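Long-range contacts in CBS domain protein (Streptococcus pneumoniae serotype 4, PDB 7LZG), which is of unknown function but carries a pair of CBS domains, which in related proteins often bind adenine nucleotides and regulate partner domains or proteins: residues K25-T33 with M46-T55; V108-L118 with G129-L137. One frame throughout, in Å; residues are numbered along the deposited sequence.

Contact 1 (K25-T33 with M46-T55); sequences KNLAVLIDT and MTYTRVPVVT
Leu30 and Val53 sit side by side on two parallel strands, and the contact is tightest around them. Leu30 N donates to Pro52 O at 3.3 Å, in the carbonyl plane, and Leu30 O accepts from Val54 N at 3.0 Å; both bond to strand 50-54, to the residues before and after Val53. One step on, Asp32 N reaches Val54 O in a weaker, more bent bond with an N-H...O angle of 134°. On the face that carries Leu30, Val51 and Val53 the aliphatic side chains close up. CD1 of Leu30 lies 3.7 Å from CG2 of Val51, while its other branch, CD2, is directed to the methyl CE of selenomethionine Met46 in a looser touch. Helix 36-45, which links the two parallel strands in a beta-alpha-beta crossover as in the CBS fold, puts Leu42 on Leu30 and Leu43 on Val51. On the other face Val29 works with both its methyls. With chi1 at -50°, CG1 is anti to the carbonyl carbon and CG2 falls between backbone N and carbonyl carbon, and the two diverge: CG1 meets CG of the Pro52 ring at 3.6 Å, CG2 meets CG2 of Val54, each pair crossing at about a right angle. Phe127 of strand 127-132 packs on Pro52 and Val54. Toward both ends the fit slackens. Leu27 brings CD2 only to 4.4 Å from CE2 of the exposed Tyr48 ring, meeting it obliquely. At the far end the ethyl branch of Ile31 leads away from the partner strand, and the carboxylate of Asp32 approaches Thr55 through OD2 and the methyl CG2, 3.8 Å apart; the Thr55 hydroxyl is engaged instead with the backbone of Glu57 and Gln59.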
ATOM      1  N   LYS B  25      13.591  -7.132  13.414  1.00 55.64           N
ATOM      2  CA  LYS B  25      14.131  -6.307  14.486  1.00 51.96           C
ATOM      3  C   LYS B  25      13.756  -4.838  14.332  1.00 50.19           C
ATOM      4  O   LYS B  25      13.722  -4.112  15.331  1.00 43.98           O
ATOM      5  CB  LYS B  25      15.653  -6.458  14.530  1.00 57.16           C
ATOM      6  CG  LYS B  25      16.152  -7.807  14.026  1.00 56.99           C
ATOM      7  CD  LYS B  25      17.670  -7.835  13.920  1.00 76.83           C
ATOM      8  CE  LYS B  25      18.162  -9.107  13.244  1.00 72.47           C
ATOM      9  NZ  LYS B  25      19.649  -9.142  13.138  1.00 48.65           N
ATOM     10  N   ASN B  26      13.474  -4.386  13.108  1.00 56.87           N
ATOM     11  CA  ASN B  26      13.120  -2.999  12.832  1.00 58.80           C
ATOM     12  C   ASN B  26      11.643  -2.842  12.479  1.00 57.00           C
ATOM     13  O   ASN B  26      11.268  -1.917  11.755  1.00 53.70           O
ATOM     14  CB  ASN B  26      13.991  -2.437  11.709  1.00 61.35           C
ATOM     15  CG  ASN B  26      15.458  -2.383  12.078  1.00 64.69           C
ATOM     16  OD1 ASN B  26      16.301  -2.977  11.407  1.00 59.93           O
ATOM     17  ND2 ASN B  26      15.772  -1.665  13.151  1.00 64.91           N
ATOM     18  N   LEU B  27      10.797  -3.737  12.982  1.00 55.91           N
ATOM     19  CA  LEU B  27       9.374  -3.724  12.683  1.00 50.08           C
ATOM     20  C   LEU B  27       8.567  -3.739  13.972  1.00 49.23           C
ATOM     21  O   LEU B  27       9.017  -4.248  15.002  1.00 50.74           O
ATOM     22  CB  LEU B  27       8.964  -4.926  11.827  1.00 44.63           C
ATOM     23  CG  LEU B  27       9.399  -4.951  10.366  1.00 41.72           C
ATOM     24  CD1 LEU B  27       9.267  -6.360   9.827  1.00 36.44           C
ATOM     25  CD2 LEU B  27       8.561  -3.981   9.552  1.00 42.98           C
ATOM     26  N   ALA B  28       7.364  -3.181  13.899  1.00 47.26           N
ATOM     27  CA  ALA B  28       6.386  -3.310  14.969  1.00 50.45           C
ATOM     28  C   ALA B  28       5.468  -4.480  14.640  1.00 41.95           C
ATOM     29  O   ALA B  28       4.792  -4.470  13.605  1.00 46.65           O
ATOM     30  CB  ALA B  28       5.586  -2.019  15.140  1.00 48.07           C
ATOM     31  N   VAL B  29       5.460  -5.494  15.502  1.00 40.73           N
ATOM     32  CA  VAL B  29       4.607  -6.661  15.327  1.00 38.68           C
ATOM     33  C   VAL B  29       3.605  -6.705  16.477  1.00 40.65           C
ATOM     34  O   VAL B  29       3.724  -5.981  17.465  1.00 50.75           O
ATOM     35  CB  VAL B  29       5.413  -7.973  15.247  1.00 31.73           C
ATOM     36  CG1 VAL B  29       6.533  -7.848  14.226  1.00 34.34           C
ATOM     37  CG2 VAL B  29       5.963  -8.348  16.610  1.00 38.23           C
ATOM     38  N   LEU B  30       2.606  -7.571  16.331  1.00 34.77           N
ATOM     39  CA  LEU B  30       1.551  -7.730  17.320  1.00 34.54           C
ATOM     40  C   LEU B  30       1.434  -9.194  17.719  1.00 39.55           C
ATOM     41  O   LEU B  30       1.493 -10.084  16.865  1.00 36.34           O
ATOM     42  CB  LEU B  30       0.201  -7.230  16.782  1.00 31.19           C
ATOM     43  CG  LEU B  30       0.040  -5.726  16.552  1.00 32.38           C
ATOM     44  CD1 LEU B  30      -1.303  -5.417  15.905  1.00 20.38           C
ATOM     45  CD2 LEU B  30       0.189  -4.969  17.861  1.00 45.92           C
ATOM     46  N   ILE B  31       1.273  -9.437  19.022  1.00 48.19           N
ATOM     47  CA  ILE B  31       0.980 -10.786  19.492  1.00 50.64           C
ATOM     48  C   ILE B  31      -0.454 -11.146  19.127  1.00 42.86           C
ATOM     49  O   ILE B  31      -1.355 -10.297  19.129  1.00 40.61           O
ATOM     50  CB  ILE B  31       1.205 -10.919  21.009  1.00 52.60           C
ATOM     51  CG1 ILE B  31       0.723  -9.662  21.738  1.00 48.65           C
ATOM     52  CG2 ILE B  31       2.661 -11.234  21.312  1.00 52.84           C
ATOM     53  CD1 ILE B  31       0.817  -9.758  23.244  1.00 57.99           C
ATOM     54  N   ASP B  32      -0.671 -12.426  18.820  1.00 36.08           N
ATOM     55  CA  ASP B  32      -1.999 -12.877  18.420  1.00 40.84           C
ATOM     56  C   ASP B  32      -3.016 -12.778  19.551  1.00 32.65           C
ATOM     57  O   ASP B  32      -4.222 -12.835  19.287  1.00 27.83           O
ATOM     58  CB  ASP B  32      -1.930 -14.312  17.894  1.00 39.38           C
ATOM     59  CG  ASP B  32      -1.246 -15.261  18.861  1.00 49.68           C
ATOM     60  OD1 ASP B  32      -0.722 -14.791  19.894  1.00 49.55           O
ATOM     61  OD2 ASP B  32      -1.233 -16.480  18.584  1.00 44.46           O
ATOM     62  N   THR B  33      -2.563 -12.623  20.793  1.00 35.24           N
ATOM     63  CA  THR B  33      -3.448 -12.518  21.944  1.00 32.35           C
ATOM     64  C   THR B  33      -3.801 -11.078  22.295  1.00 32.44           C
ATOM     65  O   THR B  33      -4.550 -10.856  23.253  1.00 33.71           O
ATOM     66  CB  THR B  33      -2.814 -13.204  23.157  1.00 29.70           C
ATOM     67  OG1 THR B  33      -1.569 -12.566  23.469  1.00 32.10           O
ATOM     68  CG2 THR B  33      -2.563 -14.673  22.857  1.00 31.22           C
HETATM   69  N   MSE B  46      -0.084   3.733  13.660  1.00 37.70           N
HETATM   70  CA  MSE B  46       1.039   3.294  12.841  1.00 34.58           C
HETATM   71  C   MSE B  46       0.924   3.814  11.416  1.00 40.84           C
HETATM   72  O   MSE B  46      -0.155   4.204  10.973  1.00 38.05           O
HETATM   73  CB  MSE B  46       1.127   1.772  12.830  1.00 39.00           C
HETATM   74  CG  MSE B  46       1.337   1.169  14.200  1.00 54.38           C
HETATM   75 SE   MSE B  46       1.036  -0.747  14.206  1.00 85.81          SE
HETATM   76  CE  MSE B  46       1.266  -1.067  16.114  1.00 55.23           C
ATOM     77  N   THR B  47       2.047   3.817  10.700  1.00 61.06           N
ATOM     78  CA  THR B  47       2.074   4.289   9.323  1.00 65.02           C
ATOM     79  C   THR B  47       1.871   3.176   8.306  1.00 55.82           C
ATOM     80  O   THR B  47       1.535   3.464   7.152  1.00 53.60           O
ATOM     81  CB  THR B  47       3.399   4.999   9.034  1.00 70.33           C
ATOM     82  OG1 THR B  47       4.490   4.148   9.410  1.00 71.10           O
ATOM     83  CG2 THR B  47       3.484   6.303   9.812  1.00 75.74           C
ATOM     84  N   TYR B  48       2.063   1.921   8.703  1.00 53.03           N
ATOM     85  CA  TYR B  48       1.883   0.790   7.807  1.00 50.32           C
ATOM     86  C   TYR B  48       0.430   0.334   7.817  1.00 39.32           C
ATOM     87  O   TYR B  48      -0.241   0.378   8.853  1.00 33.83           O
ATOM     88  CB  TYR B  48       2.801  -0.366   8.212  1.00 49.83           C
ATOM     89  CG  TYR B  48       4.268   0.001   8.219  1.00 66.51           C
ATOM     90  CD1 TYR B  48       4.798   0.843   7.249  1.00 75.56           C
ATOM     91  CD2 TYR B  48       5.121  -0.483   9.202  1.00 78.02           C
ATOM     92  CE1 TYR B  48       6.138   1.185   7.253  1.00 88.89           C
ATOM     93  CE2 TYR B  48       6.462  -0.145   9.216  1.00 88.70           C
ATOM     94  CZ  TYR B  48       6.965   0.688   8.238  1.00 96.16           C
ATOM     95  OH  TYR B  48       8.299   1.029   8.246  1.00 98.58           O
ATOM     96  N   THR B  49      -0.053  -0.101   6.652  1.00 39.88           N
ATOM     97  CA  THR B  49      -1.432  -0.562   6.547  1.00 32.52           C
ATOM     98  C   THR B  49      -1.606  -1.966   7.110  1.00 28.32           C
ATOM     99  O   THR B  49      -2.658  -2.276   7.678  1.00 21.15           O
ATOM    100  CB  THR B  49      -1.892  -0.511   5.087  1.00 32.33           C
ATOM    101  OG1 THR B  49      -1.707   0.814   4.574  1.00 48.71           O
ATOM    102  CG2 THR B  49      -3.364  -0.882   4.972  1.00 33.19           C
ATOM    103  N   ARG B  50      -0.590  -2.818   6.978  1.00 32.07           N
ATOM    104  CA  ARG B  50      -0.630  -4.171   7.511  1.00 25.59           C
ATOM    105  C   ARG B  50       0.590  -4.410   8.385  1.00 23.86           C
ATOM    106  O   ARG B  50       1.700  -3.991   8.044  1.00 30.03           O
ATOM    107  CB  ARG B  50      -0.674  -5.218   6.393  1.00 23.40           C
ATOM    108  CG  ARG B  50      -1.705  -4.936   5.320  1.00 28.25           C
ATOM    109  CD  ARG B  50      -2.032  -6.190   4.535  1.00 31.00           C
ATOM    110  NE  ARG B  50      -2.653  -7.205   5.379  1.00 25.90           N
ATOM    111  CZ  ARG B  50      -3.952  -7.270   5.638  1.00 25.85           C
ATOM    112  NH1 ARG B  50      -4.802  -6.387   5.137  1.00 35.59           N
ATOM    113  NH2 ARG B  50      -4.410  -8.243   6.419  1.00 24.14           N
ATOM    114  N   VAL B  51       0.378  -5.080   9.513  1.00 23.09           N
ATOM    115  CA  VAL B  51       1.477  -5.463  10.394  1.00 26.71           C
ATOM    116  C   VAL B  51       1.440  -6.975  10.586  1.00 20.94           C
ATOM    117  O   VAL B  51       0.353  -7.573  10.599  1.00 18.40           O
ATOM    118  CB  VAL B  51       1.408  -4.724  11.741  1.00 21.76           C
ATOM    119  CG1 VAL B  51       1.513  -3.223  11.524  1.00 30.83           C
ATOM    120  CG2 VAL B  51       0.133  -5.075  12.485  1.00 22.49           C
ATOM    121  N   PRO B  52       2.586  -7.633  10.718  1.00 21.20           N
ATOM    122  CA  PRO B  52       2.582  -9.081  10.933  1.00 22.55           C
ATOM    123  C   PRO B  52       2.128  -9.428  12.341  1.00 23.00           C
ATOM    124  O   PRO B  52       2.213  -8.624  13.272  1.00 25.05           O
ATOM    125  CB  PRO B  52       4.044  -9.476  10.706  1.00 23.50           C
ATOM    126  CG  PRO B  52       4.809  -8.245  11.051  1.00 23.54           C
ATOM    127  CD  PRO B  52       3.951  -7.086  10.635  1.00 23.13           C
ATOM    128  N   VAL B  53       1.629 -10.653  12.484  1.00 26.65           N
ATOM    129  CA  VAL B  53       1.153 -11.173  13.760  1.00 26.95           C
ATOM    130  C   VAL B  53       1.976 -12.402  14.108  1.00 24.58           C
ATOM    131  O   VAL B  53       2.107 -13.322  13.293  1.00 24.21           O
ATOM    132  CB  VAL B  53      -0.348 -11.515  13.716  1.00 24.77           C
ATOM    133  CG1 VAL B  53      -0.772 -12.194  15.006  1.00 27.15           C
ATOM    134  CG2 VAL B  53      -1.168 -10.259  13.480  1.00 19.81           C
ATOM    135  N   VAL B  54       2.531 -12.413  15.319  1.00 32.53           N
ATOM    136  CA  VAL B  54       3.363 -13.506  15.797  1.00 40.07           C
ATOM    137  C   VAL B  54       2.845 -13.961  17.156  1.00 42.13           C
ATOM    138  O   VAL B  54       2.052 -13.280  17.807  1.00 36.73           O
ATOM    139  CB  VAL B  54       4.852 -13.111  15.887  1.00 38.11           C
ATOM    140  CG1 VAL B  54       5.386 -12.742  14.512  1.00 33.47           C
ATOM    141  CG2 VAL B  54       5.034 -11.958  16.859  1.00 35.77           C
ATOM    142  N   THR B  55       3.303 -15.137  17.574  1.00 51.67           N
ATOM    143  CA  THR B  55       2.967 -15.673  18.885  1.00 55.08           C
ATOM    144  C   THR B  55       3.933 -15.102  19.923  1.00 65.77           C
ATOM    145  O   THR B  55       4.741 -14.215  19.634  1.00 63.23           O
ATOM    146  CB  THR B  55       3.007 -17.199  18.864  1.00 52.61           C
ATOM    147  OG1 THR B  55       4.365 -17.639  18.740  1.00 53.55           O
ATOM    148  CG2 THR B  55       2.205 -17.738  17.693  1.00 45.75           C
TER

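Contact 2 (V108-L118 with G129-L137); sequences VLHKLVDESFL and GIITRKSIL. With PO4 (phosphate ion), chain D; PO4 (phosphate ion), chain C.
Arg133 starts with CG beside its backbone N (chi1 -58°) and then runs extended from CG to NE, which carries its guanidinium across the turn that follows helix 105-111. There NE gives a nearly straight bond to Leu112 O, 2.8 Å long, with the acceptor in the guanidinium plane. CB of Ser116 rests over one face of the group, 3.3 Å from NH1. Helix 105-111 and the turn after it also meet helix 133-140 through apolar side chains: Leu112 and Ile136 touch tip to tip, CD1 to CD1 at 3.6 Å, and Leu109 CD1 closes on the same Ile136 methyl. CG2 of Ile131, anti to its own backbone N, touches both Val108 CG1 and Leu112 CD1. Strands 117-121 and 127-132 form the antiparallel hairpin of this CBS domain, with Leu118 and Ile131 its hydrogen-bonded pair, Ile131 N to Leu118 O at 2.7 Å and Leu118 N to Ile131 O at 2.9 Å. On the opposite face the Phe117 ring touches CG2 of Ile130 and, through CD1, CG2 of Thr132, the N-cap residue of helix 133-140. Arg133 NH2 reaches O3 of a phosphate ion (chain D) at 3.2 Å; Lys134 NZ binds another (chain C) and Val113 O of the second subunit. Arg133 NH1 and Lys134 NZ of that subunit also bind phosphate, consistent with anion sites shared between subunits.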
ATOM      1  N   VAL B 108      10.023 -12.913  -5.713  1.00 39.74           N
ATOM      2  CA  VAL B 108       9.561 -11.841  -4.836  1.00 32.89           C
ATOM      3  C   VAL B 108       8.633 -10.902  -5.597  1.00 33.11           C
ATOM      4  O   VAL B 108       7.527 -10.592  -5.140  1.00 33.98           O
ATOM      5  CB  VAL B 108      10.759 -11.088  -4.230  1.00 29.75           C
ATOM      6  CG1 VAL B 108      10.319  -9.742  -3.677  1.00 18.58           C
ATOM      7  CG2 VAL B 108      11.402 -11.924  -3.139  1.00 30.88           C
ATOM      8  N   LEU B 109       9.069 -10.445  -6.773  1.00 31.77           N
ATOM      9  CA  LEU B 109       8.189  -9.660  -7.633  1.00 34.38           C
ATOM     10  C   LEU B 109       6.967 -10.462  -8.054  1.00 38.66           C
ATOM     11  O   LEU B 109       5.878  -9.899  -8.210  1.00 40.80           O
ATOM     12  CB  LEU B 109       8.948  -9.175  -8.868  1.00 35.18           C
ATOM     13  CG  LEU B 109       9.777  -7.893  -8.764  1.00 33.40           C
ATOM     14  CD1 LEU B 109      10.911  -8.039  -7.766  1.00 29.96           C
ATOM     15  CD2 LEU B 109      10.317  -7.524 -10.132  1.00 41.47           C
ATOM     16  N   HIS B 110       7.130 -11.772  -8.247  1.00 51.02           N
ATOM     17  CA  HIS B 110       5.993 -12.620  -8.584  1.00 47.83           C
ATOM     18  C   HIS B 110       4.962 -12.627  -7.461  1.00 42.80           C
ATOM     19  O   HIS B 110       3.753 -12.612  -7.718  1.00 42.94           O
ATOM     20  CB  HIS B 110       6.473 -14.039  -8.890  1.00 57.58           C
ATOM     21  CG  HIS B 110       5.365 -15.035  -9.048  1.00 76.50           C
ATOM     22  ND1 HIS B 110       4.415 -14.943 -10.043  1.00 79.67           N
ATOM     23  CD2 HIS B 110       5.060 -16.148  -8.338  1.00 68.08           C
ATOM     24  CE1 HIS B 110       3.571 -15.955  -9.938  1.00 80.21           C
ATOM     25  NE2 HIS B 110       3.940 -16.701  -8.912  1.00 76.89           N
ATOM     26  N   LYS B 111       5.420 -12.639  -6.207  1.00 41.41           N
ATOM     27  CA  LYS B 111       4.495 -12.623  -5.079  1.00 38.18           C
ATOM     28  C   LYS B 111       3.955 -11.226  -4.802  1.00 39.81           C
ATOM     29  O   LYS B 111       2.842 -11.090  -4.282  1.00 39.61           O
ATOM     30  CB  LYS B 111       5.175 -13.174  -3.826  1.00 31.61           C
ATOM     31  CG  LYS B 111       5.457 -14.668  -3.872  1.00 36.34           C
ATOM     32  CD  LYS B 111       4.172 -15.475  -3.928  1.00 48.02           C
ATOM     33  CE  LYS B 111       4.460 -16.966  -3.938  1.00 45.39           C
ATOM     34  NZ  LYS B 111       5.261 -17.380  -2.755  1.00 46.30           N
ATOM     35  N   LEU B 112       4.718 -10.187  -5.134  1.00 39.17           N
ATOM     36  CA  LEU B 112       4.315  -8.811  -4.881  1.00 36.25           C
ATOM     37  C   LEU B 112       3.430  -8.239  -5.978  1.00 37.54           C
ATOM     38  O   LEU B 112       3.167  -7.032  -5.979  1.00 38.58           O
ATOM     39  CB  LEU B 112       5.548  -7.925  -4.688  1.00 28.20           C
ATOM     40  CG  LEU B 112       6.144  -8.016  -3.285  1.00 24.76           C
ATOM     41  CD1 LEU B 112       7.420  -7.210  -3.193  1.00 23.98           C
ATOM     42  CD2 LEU B 112       5.130  -7.538  -2.262  1.00 30.81           C
ATOM     43  N   VAL B 113       2.965  -9.067  -6.909  1.00 37.21           N
ATOM     44  CA  VAL B 113       1.946  -8.631  -7.852  1.00 41.58           C
ATOM     45  C   VAL B 113       0.551  -9.064  -7.408  1.00 48.25           C
ATOM     46  O   VAL B 113      -0.436  -8.411  -7.783  1.00 52.24           O
ATOM     47  CB  VAL B 113       2.253  -9.138  -9.279  1.00 36.06           C
ATOM     48  CG1 VAL B 113       1.997 -10.628  -9.397  1.00 47.27           C
ATOM     49  CG2 VAL B 113       1.444  -8.369 -10.302  1.00 34.42           C
ATOM     50  N   ASP B 114       0.440 -10.117  -6.598  1.00 51.18           N
ATOM     51  CA  ASP B 114      -0.839 -10.523  -6.028  1.00 48.14           C
ATOM     52  C   ASP B 114      -1.136  -9.823  -4.710  1.00 54.04           C
ATOM     53  O   ASP B 114      -2.310  -9.671  -4.350  1.00 51.31           O
ATOM     54  CB  ASP B 114      -0.867 -12.039  -5.816  1.00 62.08           C
ATOM     55  CG  ASP B 114      -0.610 -12.812  -7.094  1.00 75.38           C
ATOM     56  OD1 ASP B 114      -0.912 -12.278  -8.182  1.00 74.78           O
ATOM     57  OD2 ASP B 114      -0.110 -13.955  -7.010  1.00 77.63           O
ATOM     58  N   GLU B 115      -0.102  -9.399  -3.987  1.00 50.68           N
ATOM     59  CA  GLU B 115      -0.255  -8.686  -2.728  1.00 44.70           C
ATOM     60  C   GLU B 115       0.822  -7.615  -2.640  1.00 49.55           C
ATOM     61  O   GLU B 115       1.744  -7.560  -3.460  1.00 47.22           O
ATOM     62  CB  GLU B 115      -0.173  -9.641  -1.531  1.00 41.59           C
ATOM     63  CG  GLU B 115       1.069 -10.508  -1.528  1.00 48.68           C
ATOM     64  CD  GLU B 115       1.044 -11.555  -0.435  1.00 63.34           C
ATOM     65  OE1 GLU B 115       0.267 -11.395   0.528  1.00 67.88           O
ATOM     66  OE2 GLU B 115       1.798 -12.544  -0.542  1.00 64.54           O
ATOM     67  N   SER B 116       0.695  -6.748  -1.638  1.00 43.41           N
ATOM     68  CA  SER B 116       1.652  -5.676  -1.408  1.00 37.72           C
ATOM     69  C   SER B 116       2.495  -5.896  -0.161  1.00 37.03           C
ATOM     70  O   SER B 116       3.296  -5.024   0.190  1.00 36.91           O
ATOM     71  CB  SER B 116       0.928  -4.331  -1.302  1.00 41.87           C
ATOM     72  OG  SER B 116       0.103  -4.289  -0.151  1.00 51.44           O
ATOM     73  N   PHE B 117       2.337  -7.032   0.511  1.00 54.57           N
ATOM     74  CA  PHE B 117       3.010  -7.296   1.777  1.00 52.63           C
ATOM     75  C   PHE B 117       3.519  -8.727   1.752  1.00 50.59           C
ATOM     76  O   PHE B 117       2.721  -9.668   1.686  1.00 51.91           O
ATOM     77  CB  PHE B 117       2.055  -7.075   2.953  1.00 54.56           C
ATOM     78  CG  PHE B 117       2.742  -6.749   4.246  1.00 59.48           C
ATOM     79  CD1 PHE B 117       3.124  -5.449   4.534  1.00 54.08           C
ATOM     80  CD2 PHE B 117       2.991  -7.739   5.180  1.00 59.23           C
ATOM     81  CE1 PHE B 117       3.752  -5.143   5.728  1.00 57.29           C
ATOM     82  CE2 PHE B 117       3.614  -7.442   6.376  1.00 54.63           C
ATOM     83  CZ  PHE B 117       3.998  -6.142   6.651  1.00 62.30           C
ATOM     84  N   LEU B 118       4.837  -8.894   1.796  1.00 37.94           N
ATOM     85  CA  LEU B 118       5.463 -10.210   1.661  1.00 34.91           C
ATOM     86  C   LEU B 118       6.335 -10.506   2.871  1.00 32.90           C
ATOM     87  O   LEU B 118       7.472 -10.008   2.960  1.00 27.54           O
ATOM     88  CB  LEU B 118       6.285 -10.280   0.375  1.00 28.57           C
ATOM     89  CG  LEU B 118       6.843 -11.653   0.009  1.00 28.95           C
ATOM     90  CD1 LEU B 118       5.712 -12.651  -0.155  1.00 32.97           C
ATOM     91  CD2 LEU B 118       7.669 -11.562  -1.261  1.00 29.05           C
ATOM     92  N   GLY B 129      11.218 -11.018   8.638  1.00 56.00           N
ATOM     93  CA  GLY B 129      11.159  -9.719   7.990  1.00 50.17           C
ATOM     94  C   GLY B 129      10.081  -9.689   6.930  1.00 43.44           C
ATOM     95  O   GLY B 129       9.380 -10.679   6.690  1.00 43.43           O
ATOM     96  N   ILE B 130       9.956  -8.524   6.289  1.00 36.73           N
ATOM     97  CA  ILE B 130       8.937  -8.297   5.270  1.00 35.53           C
ATOM     98  C   ILE B 130       9.550  -7.584   4.073  1.00 31.61           C
ATOM     99  O   ILE B 130      10.566  -6.890   4.184  1.00 27.17           O
ATOM    100  CB  ILE B 130       7.738  -7.485   5.814  1.00 32.90           C
ATOM    101  CG1 ILE B 130       8.208  -6.192   6.485  1.00 31.30           C
ATOM    102  CG2 ILE B 130       6.918  -8.323   6.778  1.00 41.24           C
ATOM    103  CD1 ILE B 130       8.135  -4.959   5.605  1.00 40.93           C
ATOM    104  N   ILE B 131       8.911  -7.759   2.917  1.00 31.83           N
ATOM    105  CA  ILE B 131       9.233  -7.030   1.696  1.00 27.08           C
ATOM    106  C   ILE B 131       7.936  -6.464   1.141  1.00 27.54           C
ATOM    107  O   ILE B 131       6.974  -7.208   0.925  1.00 28.61           O
ATOM    108  CB  ILE B 131       9.919  -7.929   0.650  1.00 24.91           C
ATOM    109  CG1 ILE B 131      11.173  -8.577   1.236  1.00 24.97           C
ATOM    110  CG2 ILE B 131      10.265  -7.124  -0.594  1.00 26.67           C
ATOM    111  CD1 ILE B 131      11.831  -9.575   0.311  1.00 24.01           C
ATOM    112  N   THR B 132       7.904  -5.154   0.919  1.00 29.39           N
ATOM    113  CA  THR B 132       6.703  -4.476   0.459  1.00 31.94           C
ATOM    114  C   THR B 132       6.934  -3.865  -0.917  1.00 27.71           C
ATOM    115  O   THR B 132       8.072  -3.678  -1.354  1.00 32.53           O
ATOM    116  CB  THR B 132       6.268  -3.382   1.444  1.00 27.62           C
ATOM    117  OG1 THR B 132       7.310  -2.407   1.573  1.00 31.68           O
ATOM    118  CG2 THR B 132       5.979  -3.984   2.808  1.00 30.65           C
ATOM    119  N   ARG B 133       5.828  -3.563  -1.604  1.00 23.53           N
ATOM    120  CA  ARG B 133       5.928  -2.832  -2.864  1.00 24.29           C
ATOM    121  C   ARG B 133       6.584  -1.475  -2.649  1.00 27.20           C
ATOM    122  O   ARG B 133       7.380  -1.020  -3.480  1.00 28.51           O
ATOM    123  CB  ARG B 133       4.545  -2.652  -3.488  1.00 27.25           C
ATOM    124  CG  ARG B 133       3.788  -3.932  -3.779  1.00 26.53           C
ATOM    125  CD  ARG B 133       2.704  -3.663  -4.812  1.00 29.98           C
ATOM    126  NE  ARG B 133       1.779  -4.777  -4.980  1.00 33.85           N
ATOM    127  CZ  ARG B 133       0.473  -4.705  -4.760  1.00 38.56           C
ATOM    128  NH1 ARG B 133      -0.099  -3.582  -4.357  1.00 41.49           N
ATOM    129  NH2 ARG B 133      -0.278  -5.783  -4.960  1.00 41.84           N
ATOM    130  N   LYS B 134       6.250  -0.812  -1.540  1.00 24.97           N
ATOM    131  CA  LYS B 134       6.890   0.453  -1.200  1.00 22.65           C
ATOM    132  C   LYS B 134       8.396   0.286  -1.062  1.00 22.95           C
ATOM    133  O   LYS B 134       9.168   1.137  -1.518  1.00 24.33           O
ATOM    134  CB  LYS B 134       6.287   1.000   0.094  1.00 31.97           C
ATOM    135  CG  LYS B 134       6.980   2.227   0.658  1.00 39.37           C
ATOM    136  CD  LYS B 134       6.557   2.465   2.100  1.00 43.86           C
ATOM    137  CE  LYS B 134       7.220   3.703   2.681  1.00 61.05           C
ATOM    138  NZ  LYS B 134       6.743   4.952   2.025  1.00 72.17           N
ATOM    139  N   SER B 135       8.834  -0.812  -0.445  1.00 20.50           N
ATOM    140  CA  SER B 135      10.259  -1.009  -0.208  1.00 24.78           C
ATOM    141  C   SER B 135      11.002  -1.320  -1.502  1.00 25.16           C
ATOM    142  O   SER B 135      12.157  -0.914  -1.675  1.00 26.62           O
ATOM    143  CB  SER B 135      10.465  -2.121   0.818  1.00 28.54           C
ATOM    144  OG  SER B 135       9.860  -3.329   0.397  1.00 25.81           O
ATOM    145  N   ILE B 136      10.359  -2.041  -2.421  1.00 24.62           N
ATOM    146  CA  ILE B 136      10.992  -2.334  -3.702  1.00 22.77           C
ATOM    147  C   ILE B 136      11.075  -1.075  -4.555  1.00 23.58           C
ATOM    148  O   ILE B 136      12.074  -0.844  -5.248  1.00 25.27           O
ATOM    149  CB  ILE B 136      10.243  -3.472  -4.421  1.00 22.94           C
ATOM    150  CG1 ILE B 136      10.773  -4.824  -3.945  1.00 21.61           C
ATOM    151  CG2 ILE B 136      10.359  -3.342  -5.934  1.00 22.88           C
ATOM    152  CD1 ILE B 136      10.359  -5.989  -4.807  1.00 28.59           C
ATOM    153  N   LEU B 137      10.037  -0.238  -4.511  1.00 23.91           N
ATOM    154  CA  LEU B 137      10.098   1.033  -5.225  1.00 24.30           C
ATOM    155  C   LEU B 137      11.230   1.906  -4.708  1.00 27.14           C
ATOM    156  O   LEU B 137      11.832   2.660  -5.481  1.00 29.59           O
ATOM    157  CB  LEU B 137       8.766   1.770  -5.119  1.00 23.76           C
ATOM    158  CG  LEU B 137       7.790   1.467  -6.255  1.00 21.57           C
ATOM    159  CD1 LEU B 137       6.656   2.457  -6.238  1.00 30.52           C
ATOM    160  CD2 LEU B 137       8.506   1.511  -7.590  1.00 30.60           C
TER
HETATM  161  P   PO4 D 202      -4.034  -5.254  -4.265  1.00 80.26           P
HETATM  162  O1  PO4 D 202      -3.132  -5.046  -3.071  1.00 63.72           O
HETATM  163  O2  PO4 D 202      -5.409  -5.654  -3.791  1.00 90.01           O
HETATM  164  O3  PO4 D 202      -3.468  -6.344  -5.145  1.00 56.19           O
HETATM  165  O4  PO4 D 202      -4.125  -3.968  -5.054  1.00 75.25           O
HETATM  166  P   PO4 C 201       2.705   4.101   2.095  1.00119.06           P
HETATM  167  O1  PO4 C 201       2.434   2.730   2.669  1.00 99.81           O
HETATM  168  O2  PO4 C 201       3.738   4.809   2.938  1.00112.79           O
HETATM  169  O3  PO4 C 201       3.226   3.964   0.685  1.00 88.27           O
HETATM  170  O4  PO4 C 201       1.427   4.907   2.078  1.00 87.84           O

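In the fold
Contact 1 closes before contact 2 opens along the chain, and their centres lie about 16 Å apart. Each belongs to a different CBS domain range and a different three-stranded sheet: the parallel pairing of 30-31 with 50-54 in one, the antiparallel pairing of 117-121 with 127-132 in the other. Strand 21-23, from just before contact 1, joins the second sheet and links the halves. The Phe117 ring lies against the backbone O of Arg50 and the Pro52 ring, and Leu27 packs on Gly129 and Ile130, a largely apolar seam as expected of a tandem CBS pair. Arg67 of the second subunit bonds Met46 O, so both contacts border the subunit interface.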